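Local structure of AlkD2 (Streptococcus mutans, 6M9M) at residues L72-R76 and D77-K81; K93-D96 and E97-K101; I110-E113 and W114-S117. The protein is of unknown function but binds inosine-5'-monophosphate and belongs to the HEAT-like repeat family of DNA glycosylases. One frame throughout, in Å; residues are numbered along the deposited sequence. Where two conformers were deposited one is given.

Interactions 1, 2 and 3 come in that order along the chain, on helices 69-79, 85-102 and 108-115, each helix following the last in an all-helical fold. Their centres lie 12 to 14 Å apart, and each touches the other two. Leu72 and Met75 of interaction 1 pack on Phe98 and Ala94 of interaction 2; Phe95 of interaction 2 lies against Trp114 of interaction 3; and a salt bridge joins interactions 1 and 3. Three successive helices thus share one interior, as expected of a HEAT-like superhelix. This interior adjoins the nucleotide site: the side chain of Lys93 in interaction 2 is about 9 Å from the bound nucleotide, and its helix 85-102 begins with Trp85 and Arg86, which bind it.

Interaction 1. Residues L72-R76 and D77-K81; sequences LIFMR and DEVSK
Phe74 O receives two backbone N-H groups, from Glu78 N at 2.8 Å and Val79 N at 3.0 Å, where helix 69-79 widens into a pi-type turn at 77-79; a weak bond from Ser80 N to Met75 O follows. With CG anti to the backbone N (chi1 -169°), the Phe74 ring swings along the helix and takes Glu78 CB over the centre of one face, a CH-pi contact 3.7 Å from the centroid. The aliphatic part of a glutamate suits this place, since its carboxylate can still turn away to meet Lys81 NZ. Val79 CG2 touches the same ring obliquely, 3.9 Å from Phe74 CD2. Arg76 bends at chi3 (68°) and grips its neighbour side-on: Arg76 NE binds Asp77 OD1 and Arg76 NH2 binds Asp77 OD2, both at 2.9 Å. The bonds run in the guanidinium plane but leave the carboxylate plane, the two planes being 44° apart. Ser80 OG, short enough to fold back onto the chain, donates to Arg76 O at 2.8 Å, an oxygen that also accepts from Thr122. In this HEAT-like repeat protein the pi-type turn carries Val79, which faces Val59 and Phe62 of helix 52-65 and Leu91 of helix 85-102.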
# COMPACT_ATOMS: atom_id res chain seq x y z
N LEU A 72 2.31 2.82 12.82
CA LEU A 72 2.32 3.38 11.47
C LEU A 72 3.72 3.79 11.03
O LEU A 72 4.10 3.56 9.88
CB LEU A 72 1.33 4.54 11.41
CG LEU A 72 1.13 5.17 10.04
CD1 LEU A 72 0.56 4.18 9.06
CD2 LEU A 72 0.27 6.40 10.13
N ILE A 73 4.52 4.39 11.94
CA ILE A 73 5.90 4.73 11.61
C ILE A 73 6.71 3.47 11.32
O ILE A 73 7.54 3.46 10.40
CB ILE A 73 6.54 5.56 12.75
CG1 ILE A 73 5.95 6.97 12.80
CG2 ILE A 73 8.06 5.59 12.63
CD1 ILE A 73 6.29 7.75 14.07
N PHE A 74 6.52 2.41 12.10
CA PHE A 74 7.24 1.17 11.83
C PHE A 74 6.89 0.61 10.45
O PHE A 74 7.76 0.13 9.71
CB PHE A 74 6.97 0.17 12.93
CG PHE A 74 7.85 -1.05 12.91
CD1 PHE A 74 9.06 -1.05 13.55
CD2 PHE A 74 7.45 -2.20 12.26
CE1 PHE A 74 9.88 -2.18 13.55
CE2 PHE A 74 8.26 -3.33 12.26
CZ PHE A 74 9.47 -3.31 12.91
N MET A 75 5.61 0.68 10.06
CA MET A 75 5.21 0.30 8.71
C MET A 75 5.94 1.15 7.67
O MET A 75 6.50 0.64 6.69
CB MET A 75 3.70 0.47 8.55
CG MET A 75 2.83 -0.51 9.31
SD MET A 75 1.09 -0.02 9.40
CE MET A 75 0.69 0.26 7.69
N ARG A 76 5.91 2.47 7.86
CA ARG A 76 6.46 3.42 6.89
C ARG A 76 7.95 3.21 6.70
O ARG A 76 8.44 3.24 5.56
CB ARG A 76 6.20 4.84 7.39
CG ARG A 76 6.55 5.95 6.41
CD ARG A 76 6.45 7.33 7.05
NE ARG A 76 7.49 7.48 8.05
CZ ARG A 76 7.47 8.32 9.07
NH1 ARG A 76 6.45 9.13 9.27
NH2 ARG A 76 8.49 8.33 9.91
N ASP A 77 8.68 3.02 7.79
CA ASP A 77 10.13 3.10 7.74
C ASP A 77 10.85 1.76 7.87
O ASP A 77 12.00 1.67 7.47
CB ASP A 77 10.64 4.01 8.87
CG ASP A 77 10.30 5.47 8.65
OD1 ASP A 77 9.86 5.84 7.54
OD2 ASP A 77 10.46 6.23 9.62
N GLU A 78 10.23 0.75 8.48
CA GLU A 78 10.88 -0.53 8.70
C GLU A 78 10.30 -1.66 7.86
O GLU A 78 11.06 -2.36 7.21
CB GLU A 78 10.89 -0.92 10.18
CG GLU A 78 11.39 0.17 11.11
CD GLU A 78 12.81 0.63 10.84
OE1 GLU A 78 13.58 -0.08 10.15
OE2 GLU A 78 13.17 1.70 11.35
N VAL A 79 8.97 -1.82 7.82
CA VAL A 79 8.41 -2.86 6.96
C VAL A 79 8.78 -2.59 5.51
O VAL A 79 8.96 -3.52 4.71
CB VAL A 79 6.88 -2.98 7.17
CG1 VAL A 79 6.32 -4.02 6.22
CG2 VAL A 79 6.57 -3.33 8.62
N SER A 80 8.88 -1.31 5.13
CA SER A 80 9.26 -0.93 3.79
C SER A 80 10.64 -1.42 3.38
O SER A 80 10.92 -1.43 2.18
CB SER A 80 9.19 0.59 3.67
OG SER A 80 10.03 1.17 4.64
N LYS A 81 11.48 -1.87 4.32
CA LYS A 81 12.78 -2.46 4.01
C LYS A 81 12.70 -3.95 3.68
O LYS A 81 13.72 -4.55 3.32
CB LYS A 81 13.76 -2.26 5.18
CG LYS A 81 14.06 -0.81 5.50
CD LYS A 81 14.81 -0.72 6.85
CE LYS A 81 15.20 0.69 7.17
NZ LYS A 81 15.76 0.79 8.53

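Interaction 2. Residues K93-D96 and E97-K101; sequences KAFD and EFCKK
Cys99 SG sits over one face of the Phe95 ring, one helical turn away, in a sulfur-aromatic contact 4.0 Å from the centroid and 30° off the ring normal. The sulfur leans to the outer end of the ring, 3.6 Å from Phe95 CE2. Two torsions bring them together: Phe95 CG stands anti to its own nitrogen (chi1 -177°), which carries the ring forward to the next turn, while Cys99 SG lies beside its backbone N (chi1 -66°). Cysteine, small and weakly polar, fits so near a ring and backbone. Phe98 is a looser neighbour, its CD2 4.4 Å from Phe95 CE1 and oblique to that ring. Both phenylalanines are buried against helix 108-115, the helix-on-helix packing from which a HEAT-like superhelix is built. Ala94 keeps its side small where Val59 of helix 52-65 comes close. Regular i to i+4 backbone bonds, such as Lys100 N to Asp96 O at 2.8 Å, hold the turn. Asp96 is partly exposed, yet its carboxylate is fixed by Tyr104 OH and Arg136. The loose side belongs to exposed Lys100: its CB lies 3.4 Å from Asp96 O, but beyond that the extended chain reaches outward, putting NZ 6.9 Å from Asp96 OD2.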
# COMPACT_ATOMS: atom_id res chain seq x y z
N LYS A 93 -1.57 -3.15 1.39
CA LYS A 93 -2.90 -3.41 1.94
C LYS A 93 -3.03 -2.84 3.35
O LYS A 93 -4.09 -2.31 3.72
CB LYS A 93 -3.16 -4.91 1.97
CG LYS A 93 -3.23 -5.53 0.59
CD LYS A 93 -3.36 -7.04 0.60
CE LYS A 93 -3.13 -7.62 -0.79
NZ LYS A 93 -4.18 -7.19 -1.74
N ALA A 94 -1.97 -2.96 4.16
CA ALA A 94 -2.02 -2.42 5.51
C ALA A 94 -2.09 -0.90 5.50
O ALA A 94 -2.74 -0.30 6.36
CB ALA A 94 -0.81 -2.90 6.30
N PHE A 95 -1.43 -0.25 4.54
CA PHE A 95 -1.55 1.19 4.42
C PHE A 95 -2.98 1.58 4.03
O PHE A 95 -3.55 2.53 4.59
CB PHE A 95 -0.53 1.74 3.42
CG PHE A 95 -0.59 3.24 3.34
CD1 PHE A 95 -0.13 3.99 4.41
CD2 PHE A 95 -1.19 3.88 2.28
CE1 PHE A 95 -0.24 5.36 4.42
CE2 PHE A 95 -1.29 5.27 2.29
CZ PHE A 95 -0.82 6.00 3.36
N ASP A 96 -3.58 0.85 3.09
CA ASP A 96 -4.98 1.12 2.75
C ASP A 96 -5.87 0.94 3.97
O ASP A 96 -6.83 1.69 4.16
CB ASP A 96 -5.41 0.20 1.61
CG ASP A 96 -6.74 0.57 1.02
OD1 ASP A 96 -7.00 1.78 0.83
OD2 ASP A 96 -7.51 -0.36 0.70
N GLU A 97 -5.57 -0.07 4.80
CA GLU A 97 -6.34 -0.31 6.03
C GLU A 97 -6.26 0.89 6.96
O GLU A 97 -7.27 1.31 7.54
CB GLU A 97 -5.84 -1.58 6.71
CG GLU A 97 -6.55 -1.94 8.00
CD GLU A 97 -7.97 -2.36 7.80
OE1 GLU A 97 -8.28 -2.89 6.72
OE2 GLU A 97 -8.78 -2.18 8.75
N PHE A 98 -5.06 1.44 7.16
CA PHE A 98 -4.93 2.66 7.96
C PHE A 98 -5.85 3.76 7.42
O PHE A 98 -6.59 4.41 8.18
CB PHE A 98 -3.48 3.17 7.95
CG PHE A 98 -3.39 4.57 8.50
CD1 PHE A 98 -3.53 4.79 9.85
CD2 PHE A 98 -3.25 5.66 7.66
CE1 PHE A 98 -3.51 6.07 10.36
CE2 PHE A 98 -3.25 6.94 8.18
CZ PHE A 98 -3.37 7.14 9.53
N CYS A 99 -5.79 3.99 6.10
CA CYS A 99 -6.56 5.09 5.51
C CYS A 99 -8.05 4.85 5.64
O CYS A 99 -8.81 5.79 5.91
CB CYS A 99 -6.17 5.27 4.04
SG CYS A 99 -4.48 5.82 3.75
N LYS A 100 -8.49 3.61 5.44
CA LYS A 100 -9.91 3.28 5.58
C LYS A 100 -10.39 3.52 7.00
O LYS A 100 -11.51 4.02 7.20
CB LYS A 100 -10.09 1.80 5.20
CG LYS A 100 -11.49 1.23 5.34
CD LYS A 100 -11.49 -0.26 4.95
CE LYS A 100 -12.88 -0.86 5.05
NZ LYS A 100 -12.92 -2.28 4.60
N LYS A 101 -9.58 3.15 8.00
CA LYS A 101 -10.00 3.26 9.39
C LYS A 101 -10.10 4.71 9.84
O LYS A 101 -11.06 5.10 10.50
CB LYS A 101 -9.04 2.48 10.29
CG LYS A 101 -9.15 0.97 10.16
CD LYS A 101 -9.45 0.30 11.50
CE LYS A 101 -8.32 -0.63 11.93
NZ LYS A 101 -8.73 -1.50 13.07

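Interaction 3. Residues I110-E113 and W114-S117; sequences IIDE and WLKS
Ile110 meets Trp114 one turn further along helix 108-115, its CG2 methyl 3.8 Å from both CD1 and NE1 of the indole. That methyl stands anti to the Ile110 nitrogen, which directs it along the helix toward the five-membered ring. The two side chains cross obliquely, and Ile110 O also accepts from Trp114 N at 2.9 Å. Ile111 comes next on a buried side: its CG2 runs beside Leu115 CD1 at 3.9 Å, two branched aliphatic chains pointing the same way, as suits a buried position where Ile111 also touches Trp133 and Phe139, and Leu115 touches Leu153. Asp112, partly exposed, pairs with Arg149 through OD1, while its carbonyl takes a weak bond from Lys116 N. That same nitrogen also bonds Glu113 O from above the carbonyl plane, a sharing that marks the helix coming to its end as Lys116 leaves helical angles. Glu113 extends its chain (chi2 175°) so that OE1 reaches a water at 2.6 Å, which donates to it and accepts from Trp114 NE1 at 3.0 Å. The water lies at the indole edge, in the ring plane, and gives the buried N-H a partner; OE1 is further held by Arg76. A long acidic chain suits this place because it can satisfy an arginine and, through the water, an indole. Trp114 packs on helix 69-79, through Leu72, Met75 and Arg76, and on helix 120-129, through Thr122 and Ala126, while Ile110 and Ile111 pack on Phe95 of helix 85-102.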
# COMPACT_ATOMS: atom_id res chain seq x y z
N ILE A 110 -1.02 11.93 5.76
CA ILE A 110 -0.20 10.73 5.82
C ILE A 110 0.04 10.17 4.42
O ILE A 110 1.15 9.74 4.09
CB ILE A 110 -0.86 9.70 6.75
CG1 ILE A 110 -1.06 10.25 8.15
CG2 ILE A 110 -0.06 8.42 6.77
CD1 ILE A 110 0.16 10.71 8.81
N ILE A 111 -1.00 10.14 3.59
CA ILE A 111 -0.84 9.77 2.19
C ILE A 111 0.27 10.61 1.57
O ILE A 111 1.20 10.09 0.93
CB ILE A 111 -2.18 9.90 1.45
CG1 ILE A 111 -3.19 8.88 1.99
CG2 ILE A 111 -1.99 9.71 -0.04
CD1 ILE A 111 -4.61 9.13 1.56
N ASP A 112 0.21 11.93 1.77
CA ASP A 112 1.21 12.80 1.16
C ASP A 112 2.60 12.52 1.71
O ASP A 112 3.59 12.55 0.98
CB ASP A 112 0.78 14.26 1.35
CG ASP A 112 -0.45 14.61 0.52
OD1 ASP A 112 -0.68 13.92 -0.49
OD2 ASP A 112 -1.19 15.55 0.86
N GLU A 113 2.70 12.24 3.01
CA GLU A 113 3.98 11.90 3.61
C GLU A 113 4.56 10.63 3.00
O GLU A 113 5.75 10.58 2.65
CB GLU A 113 3.76 11.75 5.11
CG GLU A 113 4.92 11.37 5.95
CD GLU A 113 4.53 11.40 7.43
OE1 GLU A 113 4.09 10.36 7.96
OE2 GLU A 113 4.62 12.48 8.05
N TRP A 114 3.75 9.59 2.84
CA TRP A 114 4.27 8.35 2.27
C TRP A 114 4.67 8.54 0.81
O TRP A 114 5.69 8.00 0.37
CB TRP A 114 3.25 7.22 2.41
CG TRP A 114 3.16 6.62 3.80
CD1 TRP A 114 3.06 7.28 4.99
CD2 TRP A 114 3.18 5.22 4.11
NE1 TRP A 114 3.01 6.37 6.02
CE2 TRP A 114 3.07 5.10 5.51
CE3 TRP A 114 3.27 4.07 3.33
CZ2 TRP A 114 3.06 3.86 6.15
CZ3 TRP A 114 3.24 2.84 3.97
CH2 TRP A 114 3.16 2.74 5.37
N LEU A 115 3.88 9.31 0.03
CA LEU A 115 4.22 9.53 -1.37
C LEU A 115 5.53 10.30 -1.54
O LEU A 115 6.16 10.20 -2.60
CB LEU A 115 3.09 10.29 -2.07
CG LEU A 115 1.76 9.58 -2.25
CD1 LEU A 115 0.71 10.58 -2.72
CD2 LEU A 115 1.89 8.44 -3.23
N LYS A 116 5.96 11.06 -0.53
CA LYS A 116 7.18 11.84 -0.57
C LYS A 116 8.33 11.19 0.19
O LYS A 116 9.41 11.78 0.30
CB LYS A 116 6.91 13.26 -0.05
CG LYS A 116 5.99 14.06 -0.97
CD LYS A 116 5.67 15.43 -0.42
CE LYS A 116 4.57 16.10 -1.25
NZ LYS A 116 4.90 16.11 -2.70
N SER A 117 8.14 9.98 0.69
CA SER A 117 9.15 9.31 1.49
C SER A 117 10.39 8.94 0.68
O SER A 117 10.34 8.75 -0.53
CB SER A 117 8.59 8.01 2.06
OG SER A 117 9.65 7.17 2.49
O HOH W 1 3.25 7.95 8.56